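Local coordinates for protein cytochrome c551 (Achromobacter xylosoxidans, PDB 2ZON) that probably carries single electrons between redox partner proteins by means of a covalently attached c-type haem, cycling its iron between two oxidation states, at residues V21-A25 and S26-N30; L52-L56 and K57-A61; A77-A80 and Y81-A85. One frame throughout, in Å; residues are numbered along the deposited sequence.

Interaction 1 (V21-A25 and S26-N30); sequences VVCHA and SGVAN. With HEM (protoporphyrin IX containing Fe), chain K.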
loop_
_atom_site.group_PDB
_atom_site.type_symbol
_atom_site.label_atom_id
_atom_site.label_comp_id
_atom_site.label_asym_id
_atom_site.label_seq_id
_atom_site.Cartn_x
_atom_site.Cartn_y
_atom_site.Cartn_z
ATOM N N VAL D 21 -22.875 -20.315 5.652
ATOM C CA VAL D 21 -22.452 -19.707 4.387
ATOM C C VAL D 21 -20.936 -19.762 4.205
ATOM O O VAL D 21 -20.448 -19.782 3.076
ATOM C CB VAL D 21 -22.940 -18.218 4.280
ATOM C CG1 VAL D 21 -22.371 -17.378 5.432
ATOM C CG2 VAL D 21 -22.619 -17.592 2.903
ATOM N N VAL D 22 -20.184 -19.784 5.311
ATOM C CA VAL D 22 -18.719 -19.746 5.174
ATOM C C VAL D 22 -18.183 -20.908 4.337
ATOM O O VAL D 22 -17.234 -20.727 3.576
ATOM C CB VAL D 22 -17.961 -19.579 6.515
ATOM C CG1 VAL D 22 -18.149 -20.781 7.419
ATOM C CG2 VAL D 22 -16.481 -19.334 6.239
ATOM N N CYS D 23 -18.819 -22.074 4.447
ATOM C CA CYS D 23 -18.437 -23.247 3.656
ATOM C C CYS D 23 -19.342 -23.533 2.457
ATOM O O CYS D 23 -18.893 -24.060 1.420
ATOM C CB CYS D 23 -18.401 -24.470 4.542
ATOM S SG CYS D 23 -17.218 -24.376 5.906
ATOM N N HIS D 24 -20.621 -23.202 2.596
ATOM C CA HIS D 24 -21.590 -23.638 1.601
ATOM C C HIS D 24 -21.826 -22.645 0.457
ATOM O O HIS D 24 -22.473 -23.001 -0.537
ATOM C CB HIS D 24 -22.903 -24.071 2.284
ATOM C CG HIS D 24 -22.817 -25.400 2.975
ATOM N ND1 HIS D 24 -22.975 -26.599 2.311
ATOM C CD2 HIS D 24 -22.611 -25.716 4.275
ATOM C CE1 HIS D 24 -22.868 -27.595 3.169
ATOM N NE2 HIS D 24 -22.656 -27.088 4.372
ATOM N N ALA D 25 -21.305 -21.422 0.580
ATOM C CA ALA D 25 -21.407 -20.418 -0.502
ATOM C C ALA D 25 -20.609 -20.861 -1.726
ATOM O O ALA D 25 -21.157 -21.067 -2.808
ATOM C CB ALA D 25 -20.923 -19.055 -0.038
ATOM N N SER D 26 -19.304 -20.978 -1.537
ATOM C CA SER D 26 -18.473 -21.737 -2.443
ATOM C C SER D 26 -18.601 -23.161 -1.885
ATOM O O SER D 26 -19.585 -23.467 -1.212
ATOM C CB SER D 26 -17.037 -21.202 -2.420
ATOM O OG SER D 26 -16.496 -21.189 -1.109
ATOM N N GLY D 27 -17.662 -24.045 -2.156
ATOM C CA GLY D 27 -17.735 -25.359 -1.524
ATOM C C GLY D 27 -16.469 -25.661 -0.758
ATOM O O GLY D 27 -15.673 -26.512 -1.183
ATOM N N VAL D 28 -16.275 -24.963 0.364
ATOM C CA VAL D 28 -15.124 -25.213 1.241
ATOM C C VAL D 28 -15.105 -26.693 1.592
ATOM O O VAL D 28 -16.125 -27.257 1.968
ATOM C CB VAL D 28 -15.148 -24.342 2.523
ATOM C CG1 VAL D 28 -14.090 -24.810 3.528
ATOM C CG2 VAL D 28 -14.931 -22.867 2.179
ATOM N N ALA D 29 -13.948 -27.324 1.400
ATOM C CA ALA D 29 -13.773 -28.751 1.673
ATOM C C ALA D 29 -14.819 -29.654 0.984
ATOM O O ALA D 29 -15.252 -30.671 1.545
ATOM C CB ALA D 29 -13.738 -29.005 3.189
ATOM N N ASN D 30 -15.218 -29.275 -0.230
ATOM C CA ASN D 30 -16.193 -30.045 -1.016
ATOM C C ASN D 30 -17.603 -30.014 -0.420
ATOM O O ASN D 30 -18.387 -30.947 -0.609
ATOM C CB ASN D 30 -15.736 -31.503 -1.208
ATOM C CG ASN D 30 -14.556 -31.646 -2.168
ATOM O OD1 ASN D 30 -14.510 -32.594 -2.953
ATOM N ND2 ASN D 30 -13.600 -30.714 -2.108
HETATM C CHA HEM K . -22.620 -31.156 4.340
HETATM C CHB HEM K . -25.819 -28.087 6.205
HETATM C CHC HEM K . -22.216 -25.702 8.288
HETATM C CHD HEM K . -19.106 -28.084 5.527
HETATM C C1A HEM K . -23.858 -30.611 4.690
HETATM C C2A HEM K . -25.126 -31.143 4.448
HETATM C C3A HEM K . -26.028 -30.252 4.992
HETATM C C4A HEM K . -25.315 -29.206 5.558
HETATM C CMA HEM K . -27.564 -30.350 5.003
HETATM C CAA HEM K . -25.425 -32.448 3.717
HETATM C CBA HEM K . -25.259 -33.627 4.652
HETATM C CGA HEM K . -24.515 -34.750 3.928
HETATM O O1A HEM K . -23.499 -34.445 3.267
HETATM O O2A HEM K . -24.995 -35.887 4.052
HETATM C C1B HEM K . -25.158 -27.194 7.042
HETATM C C2B HEM K . -25.730 -26.280 7.909
HETATM C C3B HEM K . -24.708 -25.598 8.534
HETATM C C4B HEM K . -23.520 -26.089 7.977
HETATM C CMB HEM K . -27.255 -26.143 8.143
HETATM C CAB HEM K . -24.856 -24.442 9.526
HETATM C CBB HEM K . -25.735 -24.761 10.750
HETATM C C1C HEM K . -20.997 -26.069 7.713
HETATM C C2C HEM K . -19.737 -25.518 7.940
HETATM C C3C HEM K . -18.812 -26.199 7.163
HETATM C C4C HEM K . -19.563 -27.153 6.461
HETATM C CMC HEM K . -19.464 -24.346 8.896
HETATM C CAC HEM K . -17.333 -25.821 7.066
HETATM C CBC HEM K . -16.490 -25.880 8.347
HETATM C C1D HEM K . -19.742 -29.209 5.004
HETATM C C2D HEM K . -19.167 -30.272 4.309
HETATM C C3D HEM K . -20.158 -31.163 3.961
HETATM C C4D HEM K . -21.343 -30.616 4.450
HETATM C CMD HEM K . -17.666 -30.418 3.995
HETATM C CAD HEM K . -20.004 -32.507 3.212
HETATM C CBD HEM K . -19.595 -33.599 4.215
HETATM C CGD HEM K . -18.827 -34.774 3.573
HETATM O O1D HEM K . -19.386 -35.370 2.628
HETATM O O2D HEM K . -17.695 -35.059 4.042
HETATM N NA HEM K . -24.010 -29.452 5.355
HETATM N NB HEM K . -23.819 -27.056 7.104
HETATM N NC HEM K . -20.863 -27.053 6.809
HETATM N ND HEM K . -21.060 -29.450 5.074
HETATM FE FE HEM K . -22.460 -28.263 6.047
HETATM O O HOH W 1 -17.681 -20.834 0.959
#
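Cys23 and Val28 meet where helix 10-24 gives way to the following loop, and one main-chain hydrogen bond ties the two: Val28 N donates to Cys23 O over 3.0 Å, meeting a lone pair in the carbonyl plane, although the N-H is bent to 140°. The same oxygen also receives a CA-H contact from Gly27, whose CA is 3.4 Å from Cys23 O, so the loop folds back round a single carbonyl.

The apolar part of the contact lies beside this bond. Val28 CB rests 3.8 Å from Cys23 CB, its CG1 branch points to the sulphur, and its CG2 branch reaches back to Val22 O. A water donates to Val22 O at 2.7 Å; its approach to Ser26 OG is too short to be trusted.

Bonds to the haem form the third group. Cys23 and His24 are the last two residues of the CXXCH signature of c-type cytochromes. With SG beside its backbone N (chi1 -61°), Cys23 makes a thioether to haem CAC, the SG-CAC bond measuring 1.9 Å. His24 NE2 binds the iron at 2.1 Å, and Met62 SD supplies the other axial ligand. A second-shell hydrogen bond from His24 ND1 to Pro32 O helps to hold the rotation of the imidazole and probably makes it a more electron-rich ligand. Ala29 O comes within 3.4 Å of the haem methyl CMD. The chain of another protein covers the turn: Val21 and Val22 each pack on an aromatic side chain of it, and Ser26 and Val28 on its backbone.

Interaction 2 (L52-L56 and K57-A61); sequences LATVL and KGKGA. With HEM (protoporphyrin IX containing Fe), chain K.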
loop_
_atom_site.group_PDB
_atom_site.type_symbol
_atom_site.label_atom_id
_atom_site.label_comp_id
_atom_site.label_asym_id
_atom_site.label_seq_id
_atom_site.Cartn_x
_atom_site.Cartn_y
_atom_site.Cartn_z
ATOM N N LEU D 52 -30.670 -33.264 8.719
ATOM C CA LEU D 52 -30.584 -32.621 10.033
ATOM C C LEU D 52 -29.724 -33.437 11.003
ATOM O O LEU D 52 -28.887 -32.875 11.715
ATOM C CB LEU D 52 -31.975 -32.339 10.622
ATOM C CG LEU D 52 -32.015 -31.736 12.040
ATOM C CD1 LEU D 52 -31.372 -30.327 12.092
ATOM C CD2 LEU D 52 -33.425 -31.675 12.545
ATOM N N ALA D 53 -29.909 -34.754 10.998
ATOM C CA ALA D 53 -29.092 -35.663 11.831
ATOM C C ALA D 53 -27.600 -35.571 11.511
ATOM O O ALA D 53 -26.753 -35.600 12.406
ATOM C CB ALA D 53 -29.584 -37.108 11.696
ATOM N N THR D 54 -27.281 -35.458 10.231
ATOM C CA THR D 54 -25.900 -35.272 9.808
ATOM C C THR D 54 -25.314 -33.940 10.299
ATOM O O THR D 54 -24.150 -33.886 10.716
ATOM C CB THR D 54 -25.791 -35.400 8.279
ATOM O OG1 THR D 54 -26.232 -36.716 7.907
ATOM C CG2 THR D 54 -24.350 -35.189 7.802
ATOM N N VAL D 55 -26.118 -32.873 10.245
ATOM C CA VAL D 55 -25.662 -31.541 10.676
ATOM C C VAL D 55 -25.360 -31.564 12.170
ATOM O O VAL D 55 -24.302 -31.108 12.602
ATOM C CB VAL D 55 -26.689 -30.435 10.319
ATOM C CG1 VAL D 55 -26.330 -29.096 10.967
ATOM C CG2 VAL D 55 -26.776 -30.280 8.800
ATOM N N LEU D 56 -26.278 -32.145 12.943
ATOM C CA LEU D 56 -26.116 -32.251 14.394
ATOM C C LEU D 56 -24.849 -33.020 14.771
ATOM O O LEU D 56 -24.078 -32.584 15.637
ATOM C CB LEU D 56 -27.331 -32.936 15.012
ATOM C CG LEU D 56 -28.592 -32.109 15.211
ATOM C CD1 LEU D 56 -29.722 -33.020 15.679
ATOM C CD2 LEU D 56 -28.352 -31.002 16.232
ATOM N N LYS D 57 -24.623 -34.140 14.088
ATOM C CA LYS D 57 -23.481 -35.012 14.369
ATOM C C LYS D 57 -22.166 -34.395 13.923
ATOM O O LYS D 57 -21.155 -34.481 14.635
ATOM C CB LYS D 57 -23.675 -36.378 13.694
ATOM C CG LYS D 57 -22.528 -37.360 13.910
ATOM C CD LYS D 57 -22.918 -38.781 13.518
ATOM C CE LYS D 57 -21.914 -39.819 14.062
ATOM N NZ LYS D 57 -20.549 -39.699 13.442
ATOM N N GLY D 58 -22.192 -33.755 12.753
ATOM C CA GLY D 58 -20.974 -33.337 12.063
ATOM C C GLY D 58 -20.629 -34.432 11.071
ATOM O O GLY D 58 -21.042 -35.580 11.253
ATOM N N LYS D 59 -19.895 -34.081 10.018
ATOM C CA LYS D 59 -19.485 -35.039 8.983
ATOM C C LYS D 59 -18.285 -34.454 8.265
ATOM O O LYS D 59 -18.349 -33.333 7.764
ATOM C CB LYS D 59 -20.638 -35.279 7.988
ATOM C CG LYS D 59 -20.416 -36.359 6.915
ATOM C CD LYS D 59 -21.657 -36.412 6.015
ATOM C CE LYS D 59 -21.710 -37.630 5.118
ATOM N NZ LYS D 59 -20.820 -37.467 3.951
ATOM N N GLY D 60 -17.186 -35.204 8.226
ATOM C CA GLY D 60 -15.951 -34.722 7.597
ATOM C C GLY D 60 -15.522 -33.359 8.121
ATOM O O GLY D 60 -15.391 -33.166 9.333
ATOM N N ALA D 61 -15.320 -32.414 7.204
ATOM C CA ALA D 61 -14.892 -31.058 7.547
ATOM C C ALA D 61 -16.026 -30.186 8.111
ATOM O O ALA D 61 -15.779 -29.045 8.494
ATOM C CB ALA D 61 -14.262 -30.378 6.345
HETATM C CHA HEM K . -22.620 -31.156 4.340
HETATM C CHB HEM K . -25.819 -28.087 6.205
HETATM C CHC HEM K . -22.216 -25.702 8.288
HETATM C CHD HEM K . -19.106 -28.084 5.527
HETATM C C1A HEM K . -23.858 -30.611 4.690
HETATM C C2A HEM K . -25.126 -31.143 4.448
HETATM C C3A HEM K . -26.028 -30.252 4.992
HETATM C C4A HEM K . -25.315 -29.206 5.558
HETATM C CMA HEM K . -27.564 -30.350 5.003
HETATM C CAA HEM K . -25.425 -32.448 3.717
HETATM C CBA HEM K . -25.259 -33.627 4.652
HETATM C CGA HEM K . -24.515 -34.750 3.928
HETATM O O1A HEM K . -23.499 -34.445 3.267
HETATM O O2A HEM K . -24.995 -35.887 4.052
HETATM C C1B HEM K . -25.158 -27.194 7.042
HETATM C C2B HEM K . -25.730 -26.280 7.909
HETATM C C3B HEM K . -24.708 -25.598 8.534
HETATM C C4B HEM K . -23.520 -26.089 7.977
HETATM C CMB HEM K . -27.255 -26.143 8.143
HETATM C CAB HEM K . -24.856 -24.442 9.526
HETATM C CBB HEM K . -25.735 -24.761 10.750
HETATM C C1C HEM K . -20.997 -26.069 7.713
HETATM C C2C HEM K . -19.737 -25.518 7.940
HETATM C C3C HEM K . -18.812 -26.199 7.163
HETATM C C4C HEM K . -19.563 -27.153 6.461
HETATM C CMC HEM K . -19.464 -24.346 8.896
HETATM C CAC HEM K . -17.333 -25.821 7.066
HETATM C CBC HEM K . -16.490 -25.880 8.347
HETATM C C1D HEM K . -19.742 -29.209 5.004
HETATM C C2D HEM K . -19.167 -30.272 4.309
HETATM C C3D HEM K . -20.158 -31.163 3.961
HETATM C C4D HEM K . -21.343 -30.616 4.450
HETATM C CMD HEM K . -17.666 -30.418 3.995
HETATM C CAD HEM K . -20.004 -32.507 3.212
HETATM C CBD HEM K . -19.595 -33.599 4.215
HETATM C CGD HEM K . -18.827 -34.774 3.573
HETATM O O1D HEM K . -19.386 -35.370 2.628
HETATM O O2D HEM K . -17.695 -35.059 4.042
HETATM N NA HEM K . -24.010 -29.452 5.355
HETATM N NB HEM K . -23.819 -27.056 7.104
HETATM N NC HEM K . -20.863 -27.053 6.809
HETATM N ND HEM K . -21.060 -29.450 5.074
HETATM FE FE HEM K . -22.460 -28.263 6.047
#
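A helix C-terminus that hands the chain over to the propionate edge of a haem pocket is the setting in which Thr54 meets Gly58 and Lys59. Helix 48-57 ends at Lys57; Gly58, with positive phi (95°), is the first residue to leave it, a conformation easily reached by a residue without a side chain. The final helical bonds run from Lys57 N to Ala53 O at 3.1 Å and from Gly58 N to Thr54 O at 2.8 Å. The chain is extended at Gly58 and Lys59, then turns at Gly60, whose phi is positive.

Two side chains of the helix face the cofactor. Val55 puts its CG2 methyl over the porphyrin, on the side away from His24, 3.5 Å above the haem CHB bridge. Thr54 divides its branches: OG1 hydrogen-bonds back to Ala50 O one turn earlier, while CG2, opposite the backbone N, is left for carbon contacts. Thr54 CG2 lies 3.6 Å from haem CBA, in a propionate arm, and is pressed to 3.5 Å against Lys59 CD, whose chain runs obliquely past it.

The lysine thus uses its aliphatic middle for packing and its end for charge. Its CD and CE also lie near the carboxylate of the A-ring propionate, so the ammonium probably offsets part of the negative charge gathered there. The chain stays extended as far as CE and turns only at the last torsion (chi4 -78°), bringing Lys59 NZ to donate to haem O1D at 2.9 Å.

Interaction 3 (A77-A80 and Y81-A85); sequences AAVA and YMMDA. With HEM (protoporphyrin IX containing Fe), chain K.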
loop_
_atom_site.group_PDB
_atom_site.type_symbol
_atom_site.label_atom_id
_atom_site.label_comp_id
_atom_site.label_asym_id
_atom_site.label_seq_id
_atom_site.Cartn_x
_atom_site.Cartn_y
_atom_site.Cartn_z
ATOM N N ALA D 77 -34.563 -25.440 10.359
ATOM C CA ALA D 77 -34.955 -24.332 9.497
ATOM C C ALA D 77 -33.856 -23.961 8.494
ATOM O O ALA D 77 -34.151 -23.611 7.345
ATOM C CB ALA D 77 -35.362 -23.116 10.338
ATOM N N ALA D 78 -32.595 -24.043 8.925
ATOM C CA ALA D 78 -31.481 -23.738 8.035
ATOM C C ALA D 78 -31.320 -24.840 6.989
ATOM O O ALA D 78 -31.076 -24.546 5.818
ATOM C CB ALA D 78 -30.174 -23.526 8.831
ATOM N N VAL D 79 -31.477 -26.097 7.413
ATOM C CA VAL D 79 -31.470 -27.218 6.478
ATOM C C VAL D 79 -32.592 -27.004 5.449
ATOM O O VAL D 79 -32.352 -27.143 4.250
ATOM C CB VAL D 79 -31.538 -28.608 7.174
ATOM C CG1 VAL D 79 -31.778 -29.723 6.148
ATOM C CG2 VAL D 79 -30.232 -28.883 7.960
ATOM N N ALA D 80 -33.776 -26.610 5.914
ATOM C CA ALA D 80 -34.918 -26.365 5.037
ATOM C C ALA D 80 -34.634 -25.275 4.000
ATOM O O ALA D 80 -35.004 -25.415 2.837
ATOM C CB ALA D 80 -36.174 -26.038 5.862
ATOM N N TYR D 81 -33.976 -24.198 4.421
ATOM C CA TYR D 81 -33.594 -23.113 3.519
ATOM C C TYR D 81 -32.632 -23.636 2.440
ATOM O O TYR D 81 -32.733 -23.284 1.251
ATOM C CB TYR D 81 -32.934 -21.983 4.319
ATOM C CG TYR D 81 -32.245 -20.939 3.464
ATOM C CD1 TYR D 81 -32.980 -19.977 2.760
ATOM C CD2 TYR D 81 -30.852 -20.898 3.376
ATOM C CE1 TYR D 81 -32.334 -18.999 1.984
ATOM C CE2 TYR D 81 -30.213 -19.943 2.610
ATOM C CZ TYR D 81 -30.950 -19.002 1.913
ATOM O OH TYR D 81 -30.275 -18.060 1.161
ATOM N N MET D 82 -31.696 -24.478 2.870
ATOM C CA MET D 82 -30.684 -25.015 1.955
ATOM C C MET D 82 -31.325 -25.936 0.910
ATOM O O MET D 82 -31.073 -25.782 -0.296
ATOM C CB MET D 82 -29.561 -25.689 2.744
ATOM C CG MET D 82 -28.784 -24.672 3.568
ATOM S SD MET D 82 -27.516 -25.417 4.601
ATOM C CE MET D 82 -26.284 -25.832 3.358
ATOM N N MET D 83 -32.185 -26.844 1.375
ATOM C CA MET D 83 -32.968 -27.721 0.497
ATOM C C MET D 83 -33.803 -26.901 -0.505
ATOM O O MET D 83 -33.792 -27.186 -1.705
ATOM C CB MET D 83 -33.877 -28.639 1.331
ATOM C CG MET D 83 -33.135 -29.664 2.197
ATOM S SD MET D 83 -34.188 -30.643 3.296
ATOM C CE MET D 83 -34.631 -32.020 2.232
ATOM N N ASP D 84 -34.504 -25.873 -0.012
ATOM C CA ASP D 84 -35.331 -24.997 -0.850
ATOM C C ASP D 84 -34.527 -24.396 -2.020
ATOM O O ASP D 84 -34.993 -24.347 -3.162
ATOM C CB ASP D 84 -35.947 -23.882 0.015
ATOM C CG ASP D 84 -36.771 -22.887 -0.789
ATOM O OD1 ASP D 84 -37.979 -23.132 -1.007
ATOM O OD2 ASP D 84 -36.213 -21.840 -1.177
ATOM N N ALA D 85 -33.306 -23.961 -1.738
ATOM C CA ALA D 85 -32.487 -23.280 -2.744
ATOM C C ALA D 85 -32.065 -24.232 -3.882
ATOM O O ALA D 85 -31.671 -23.789 -4.964
ATOM C CB ALA D 85 -31.263 -22.624 -2.077
HETATM C CHA HEM K . -22.620 -31.156 4.340
HETATM C CHB HEM K . -25.819 -28.087 6.205
HETATM C CHC HEM K . -22.216 -25.702 8.288
HETATM C CHD HEM K . -19.106 -28.084 5.527
HETATM C C1A HEM K . -23.858 -30.611 4.690
HETATM C C2A HEM K . -25.126 -31.143 4.448
HETATM C C3A HEM K . -26.028 -30.252 4.992
HETATM C C4A HEM K . -25.315 -29.206 5.558
HETATM C CMA HEM K . -27.564 -30.350 5.003
HETATM C CAA HEM K . -25.425 -32.448 3.717
HETATM C CBA HEM K . -25.259 -33.627 4.652
HETATM C CGA HEM K . -24.515 -34.750 3.928
HETATM O O1A HEM K . -23.499 -34.445 3.267
HETATM O O2A HEM K . -24.995 -35.887 4.052
HETATM C C1B HEM K . -25.158 -27.194 7.042
HETATM C C2B HEM K . -25.730 -26.280 7.909
HETATM C C3B HEM K . -24.708 -25.598 8.534
HETATM C C4B HEM K . -23.520 -26.089 7.977
HETATM C CMB HEM K . -27.255 -26.143 8.143
HETATM C CAB HEM K . -24.856 -24.442 9.526
HETATM C CBB HEM K . -25.735 -24.761 10.750
HETATM C C1C HEM K . -20.997 -26.069 7.713
HETATM C C2C HEM K . -19.737 -25.518 7.940
HETATM C C3C HEM K . -18.812 -26.199 7.163
HETATM C C4C HEM K . -19.563 -27.153 6.461
HETATM C CMC HEM K . -19.464 -24.346 8.896
HETATM C CAC HEM K . -17.333 -25.821 7.066
HETATM C CBC HEM K . -16.490 -25.880 8.347
HETATM C C1D HEM K . -19.742 -29.209 5.004
HETATM C C2D HEM K . -19.167 -30.272 4.309
HETATM C C3D HEM K . -20.158 -31.163 3.961
HETATM C C4D HEM K . -21.343 -30.616 4.450
HETATM C CMD HEM K . -17.666 -30.418 3.995
HETATM C CAD HEM K . -20.004 -32.507 3.212
HETATM C CBD HEM K . -19.595 -33.599 4.215
HETATM C CGD HEM K . -18.827 -34.774 3.573
HETATM O O1D HEM K . -19.386 -35.370 2.628
HETATM O O2D HEM K . -17.695 -35.059 4.042
HETATM N NA HEM K . -24.010 -29.452 5.355
HETATM N NB HEM K . -23.819 -27.056 7.104
HETATM N NC HEM K . -20.863 -27.053 6.809
HETATM N ND HEM K . -21.060 -29.450 5.074
HETATM FE FE HEM K . -22.460 -28.263 6.047
#
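Val79 and Met83, one helical turn apart, show how side chains on a single helix can be packed against each other before they meet the rest of the core. Val79 CG1 touches Met83 SD at 3.8 Å, the two side chains passing at a slant. Met83 has CG beside its own backbone N (chi1 -66°), which brings Met83 CG over the carbonyl of the preceding turn, 3.3 Å from Val79 O. The chain then runs straight to the sulphur and bends at its last torsion, and Met83 goes on to pack against Ala48 and Leu51.

In Met82, one residue earlier in the helix, nearly the same torsions send the side chain toward the haem. Met82 CG passes 3.2 Å from Ala78 O, and its sulphur comes to the porphyrin on the face that His24 coordinates, with Met82 SD 3.5 Å from the haem CHB bridge. The contact is one of van der Waals packing at the rim, not coordination of the iron. Ala78 CB joins it at the same corner of the ring, 4.0 Å from haem CMB.

Tyr81 leans a third way. Ala78 O lies at the edge of its ring, near the ring plane, and the ring itself meets that of Tyr16 with planes at about 50°. Beneath these groups run regular helical bonds, among them Met83 N to Val79 O at 2.9 Å, nearly straight at 175°. With Tyr81 and Met82 reaching helix 10-24 and Val79 and Met83 reaching helix 48-57, this C-terminal helix joins the N-terminal helix and the haem in the manner of the class I cytochrome c fold.

Overall arrangement
All three contacts are local, and they follow one another along the chain round one haem, with centres about 15 Å apart. Interactions 1 and 3 are both partly buried, interaction 3 being nearer the chain's centre (about 6 Å between centres) and relying on apolar packing over regular helical bonds. Interaction 1 supplies the covalent and metal bonds; interaction 2, a surface contact, supplies charge at the propionates. Each touches the others: Ala29 CB meets Ala61 CB at 3.5 Å, His24 CG meets Met82 CE at 3.5 Å, and Val55 CG2 meets Val79 CG2 at 3.8 Å, the last joining helices 48-57 and 72-85.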